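GH86A beta-porphyranase (Bacteroides plebeius, PDB 4AW7) hydrolyses the red-seaweed polysaccharide porphyran, cleaving beta-1,4 linkages between D-galactose and L-galactose-6-sulfate to release mostly disaccharides. Local coordinates at residues S377-Q385 / A396-V407. Sequence-based numbering, arbitrary orientation. Where two conformers were deposited one is given.
Sequences SSNPDIQVQ and ALDNLDDNPQTV. With CA (calcium ion), chain C.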
loop_
_atom_site.group_PDB
_atom_site.type_symbol
_atom_site.label_atom_id
_atom_site.label_comp_id
_atom_site.label_asym_id
_atom_site.label_seq_id
_atom_site.Cartn_x
_atom_site.Cartn_y
_atom_site.Cartn_z
ATOM N N SER A 377 -16.444 -3.443 -11.977
ATOM C CA SER A 377 -15.725 -3.595 -13.219
ATOM C C SER A 377 -15.698 -5.072 -13.543
ATOM O O SER A 377 -15.306 -5.892 -12.708
ATOM C CB SER A 377 -14.306 -3.069 -13.066
ATOM O OG SER A 377 -13.592 -3.276 -14.232
ATOM N N SER A 378 -16.078 -5.411 -14.759
ATOM C CA SER A 378 -16.087 -6.819 -15.182
ATOM C C SER A 378 -14.724 -7.386 -15.490
ATOM O O SER A 378 -14.519 -8.595 -15.394
ATOM C CB SER A 378 -16.995 -6.948 -16.410
ATOM O OG SER A 378 -16.427 -6.351 -17.555
ATOM N N ASN A 379 -13.762 -6.544 -15.845
ATOM C CA ASN A 379 -12.415 -6.978 -16.198
ATOM C C ASN A 379 -11.490 -6.633 -15.025
ATOM O O ASN A 379 -11.341 -5.456 -14.691
ATOM C CB ASN A 379 -11.987 -6.242 -17.468
ATOM C CG ASN A 379 -10.578 -6.616 -17.951
ATOM O OD1 ASN A 379 -9.791 -7.202 -17.211
ATOM N ND2 ASN A 379 -10.234 -6.205 -19.187
ATOM N N PRO A 380 -10.847 -7.639 -14.401
ATOM C CA PRO A 380 -9.992 -7.323 -13.264
ATOM C C PRO A 380 -8.787 -6.464 -13.575
ATOM O O PRO A 380 -8.202 -5.870 -12.662
ATOM C CB PRO A 380 -9.566 -8.701 -12.727
ATOM C CG PRO A 380 -9.715 -9.576 -13.849
ATOM C CD PRO A 380 -10.875 -9.089 -14.677
ATOM N N ASP A 381 -8.390 -6.358 -14.829
ATOM C CA ASP A 381 -7.350 -5.422 -15.210
ATOM C C ASP A 381 -7.789 -3.985 -15.215
ATOM O O ASP A 381 -6.905 -3.114 -15.244
ATOM C CB ASP A 381 -6.773 -5.778 -16.573
ATOM C CG ASP A 381 -6.057 -7.081 -16.564
ATOM O OD1 ASP A 381 -5.206 -7.289 -15.676
ATOM O OD2 ASP A 381 -6.253 -7.935 -17.461
ATOM N N ILE A 382 -9.097 -3.715 -15.200
ATOM C CA ILE A 382 -9.577 -2.340 -15.191
ATOM C C ILE A 382 -10.002 -2.049 -13.752
ATOM O O ILE A 382 -11.026 -2.528 -13.256
ATOM C CB ILE A 382 -10.727 -2.138 -16.168
ATOM C CG1 ILE A 382 -10.302 -2.481 -17.577
ATOM C CG2 ILE A 382 -11.283 -0.723 -16.062
ATOM C CD1 ILE A 382 -9.125 -1.703 -18.122
ATOM N N GLN A 383 -9.178 -1.274 -13.056
ATOM C CA GLN A 383 -9.453 -0.896 -11.670
ATOM C C GLN A 383 -10.315 0.355 -11.679
ATOM O O GLN A 383 -10.073 1.264 -12.464
ATOM C CB GLN A 383 -8.132 -0.621 -10.896
ATOM C CG GLN A 383 -7.053 -1.693 -11.106
ATOM C CD GLN A 383 -5.910 -1.574 -10.096
ATOM O OE1 GLN A 383 -5.967 -2.148 -9.002
ATOM N NE2 GLN A 383 -4.909 -0.747 -10.422
ATOM N N VAL A 384 -11.317 0.393 -10.803
ATOM C CA VAL A 384 -12.301 1.458 -10.785
ATOM C C VAL A 384 -12.533 1.972 -9.382
ATOM O O VAL A 384 -12.528 1.213 -8.424
ATOM C CB VAL A 384 -13.630 0.998 -11.408
ATOM C CG1 VAL A 384 -13.418 0.663 -12.879
ATOM C CG2 VAL A 384 -14.212 -0.187 -10.622
ATOM N N GLN A 385 -12.741 3.281 -9.274
ATOM C CA GLN A 385 -13.117 3.939 -8.036
ATOM C C GLN A 385 -14.144 5.004 -8.337
ATOM O O GLN A 385 -14.149 5.566 -9.436
ATOM C CB GLN A 385 -11.903 4.588 -7.357
ATOM C CG GLN A 385 -10.890 3.613 -6.840
ATOM C CD GLN A 385 -11.340 2.870 -5.597
ATOM O OE1 GLN A 385 -11.870 3.483 -4.679
ATOM N NE2 GLN A 385 -11.102 1.571 -5.535
ATOM N N ALA A 396 -12.789 7.123 -11.374
ATOM C CA ALA A 396 -11.417 6.862 -11.775
ATOM C C ALA A 396 -11.264 5.464 -12.327
ATOM O O ALA A 396 -11.867 4.535 -11.800
ATOM C CB ALA A 396 -10.429 7.081 -10.602
ATOM N N LEU A 397 -10.429 5.347 -13.358
ATOM C CA LEU A 397 -10.127 4.061 -14.020
ATOM C C LEU A 397 -8.638 3.946 -14.254
ATOM O O LEU A 397 -7.986 4.902 -14.664
ATOM C CB LEU A 397 -10.865 3.936 -15.372
ATOM C CG LEU A 397 -12.375 4.098 -15.320
ATOM C CD1 LEU A 397 -12.773 5.541 -15.555
ATOM C CD2 LEU A 397 -13.059 3.068 -16.249
ATOM N N ASP A 398 -8.134 2.739 -14.094
ATOM C CA ASP A 398 -6.722 2.418 -14.344
ATOM C C ASP A 398 -6.625 1.115 -15.121
ATOM O O ASP A 398 -7.371 0.193 -14.827
ATOM C CB ASP A 398 -5.984 2.261 -13.002
ATOM C CG ASP A 398 -4.511 2.014 -13.164
ATOM O OD1 ASP A 398 -3.829 2.868 -13.731
ATOM O OD2 ASP A 398 -4.047 0.954 -12.684
ATOM N N ASN A 399 -5.746 1.035 -16.083
ATOM C CA ASN A 399 -5.581 -0.190 -16.883
ATOM C C ASN A 399 -4.279 -0.908 -16.509
ATOM O O ASN A 399 -3.192 -0.419 -16.836
ATOM C CB ASN A 399 -5.608 0.160 -18.379
ATOM C CG ASN A 399 -5.515 -1.066 -19.281
ATOM O OD1 ASN A 399 -5.471 -2.182 -18.809
ATOM N ND2 ASN A 399 -5.540 -0.833 -20.586
ATOM N N LEU A 400 -4.403 -2.058 -15.862
ATOM C CA LEU A 400 -3.277 -2.910 -15.496
ATOM C C LEU A 400 -2.801 -3.827 -16.624
ATOM O O LEU A 400 -1.781 -4.512 -16.456
ATOM C CB LEU A 400 -3.622 -3.784 -14.296
ATOM C CG LEU A 400 -3.831 -3.107 -12.938
ATOM C CD1 LEU A 400 -4.563 -4.073 -12.014
ATOM C CD2 LEU A 400 -2.535 -2.644 -12.336
ATOM N N ASP A 401 -3.561 -3.911 -17.711
ATOM C CA ASP A 401 -3.248 -4.836 -18.817
ATOM C C ASP A 401 -2.201 -4.245 -19.719
ATOM O O ASP A 401 -1.876 -3.065 -19.659
ATOM C CB ASP A 401 -4.520 -5.114 -19.627
ATOM C CG ASP A 401 -4.447 -6.341 -20.505
ATOM O OD1 ASP A 401 -3.672 -7.275 -20.268
ATOM O OD2 ASP A 401 -5.219 -6.355 -21.475
ATOM N N ASP A 402 -1.709 -5.090 -20.634
ATOM C CA ASP A 402 -0.710 -4.661 -21.600
ATOM C C ASP A 402 -1.290 -4.338 -22.974
ATOM O O ASP A 402 -0.505 -3.996 -23.883
ATOM C CB ASP A 402 0.444 -5.668 -21.656
ATOM C CG ASP A 402 1.183 -5.735 -20.358
ATOM O OD1 ASP A 402 1.533 -4.668 -19.821
ATOM O OD2 ASP A 402 1.358 -6.860 -19.870
ATOM N N ASN A 403 -2.618 -4.409 -23.107
ATOM C CA ASN A 403 -3.317 -3.947 -24.302
ATOM C C ASN A 403 -4.269 -2.827 -23.926
ATOM O O ASN A 403 -4.810 -2.816 -22.830
ATOM C CB ASN A 403 -4.116 -5.093 -24.942
ATOM C CG ASN A 403 -3.243 -6.049 -25.749
ATOM O OD1 ASN A 403 -2.218 -5.647 -26.285
ATOM N ND2 ASN A 403 -3.700 -7.250 -25.954
ATOM N N PRO A 404 -4.553 -1.907 -24.852
ATOM C CA PRO A 404 -5.674 -0.997 -24.634
ATOM C C PRO A 404 -6.950 -1.756 -24.411
ATOM O O PRO A 404 -7.118 -2.845 -24.950
ATOM C CB PRO A 404 -5.753 -0.191 -25.949
ATOM C CG PRO A 404 -4.399 -0.318 -26.546
ATOM C CD PRO A 404 -3.943 -1.717 -26.174
ATOM N N GLN A 405 -7.871 -1.178 -23.654
ATOM C CA GLN A 405 -9.157 -1.812 -23.401
ATOM C C GLN A 405 -10.265 -0.817 -23.521
ATOM O O GLN A 405 -10.120 0.347 -23.095
ATOM C CB GLN A 405 -9.187 -2.427 -22.004
ATOM C CG GLN A 405 -8.218 -3.605 -21.808
ATOM C CD GLN A 405 -8.492 -4.805 -22.716
ATOM O OE1 GLN A 405 -9.572 -4.947 -23.295
ATOM N NE2 GLN A 405 -7.499 -5.649 -22.879
ATOM N N THR A 406 -11.361 -1.226 -24.158
ATOM C CA THR A 406 -12.561 -0.406 -24.235
ATOM C C THR A 406 -13.482 -0.814 -23.106
ATOM O O THR A 406 -13.813 -1.999 -22.946
ATOM C CB THR A 406 -13.268 -0.530 -25.622
ATOM O OG1 THR A 406 -12.403 0.011 -26.632
ATOM C CG2 THR A 406 -14.620 0.232 -25.629
ATOM N N VAL A 407 -13.884 0.168 -22.307
ATOM C CA VAL A 407 -14.726 -0.044 -21.145
ATOM C C VAL A 407 -16.050 0.683 -21.346
ATOM O O VAL A 407 -16.079 1.902 -21.437
ATOM C CB VAL A 407 -14.026 0.478 -19.885
ATOM C CG1 VAL A 407 -14.850 0.129 -18.647
ATOM C CG2 VAL A 407 -12.584 -0.099 -19.745
HETATM CA CA CA C . -4.605 -9.579 -16.293
HETATM O O HOH W 1 -7.600 -7.311 -19.791
HETATM O O HOH W 2 -3.126 -8.361 -17.827
HETATM O O HOH W 3 -4.346 -10.885 -18.436
HETATM O O HOH W 4 -3.851 -11.815 -15.770
#
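Gln383 and Asp398, a hydrogen-bonded antiparallel pair, extend side by side from the sheet. With Asp398 CG anti to its N (chi1 -176°) and the Gln383 chain extended, Gln383 NE2 donates to Asp398 OD2 over 3.0 Å, in the amide plane but on the anti side of the carboxylate, 21° out of its plane. Helix 293-305 covers this tightly packed face, His299 giving ND1 to Asp398 OD2 and taking Gln383 NE2 on its carbonyl; Thr455 of strand 454-462 bonds Asp398 OD1. Leu400 CD1 presses against Gln383 CD at 3.4 Å. Were Gln383 replaced by an alanine, Asp398 OD2 and the His299 carbonyl would probably each lose a donor, leaving a gap beside Leu400. The pairing belongs to the beta hairpin of strands 382-389 and 392-399 in the beta-sandwich domain; Leu400 N extends its ladder by a nearly straight bond to Asp381 O (2.8 Å). On the other face Ile382 CG1 meets Val407 CG2 tip to tip at 3.9 Å. Past the strand ends, contact becomes looser and wetter. Asp381 chelates calcium through both oxygens, alongside Asn535, Trp536 and Gly538. Its carboxylate stacks almost parallel to that of Asp401 (Asp381 OD2 to Asp401 OD1 3.9 Å), their repulsion probably offset by calcium and donating waters.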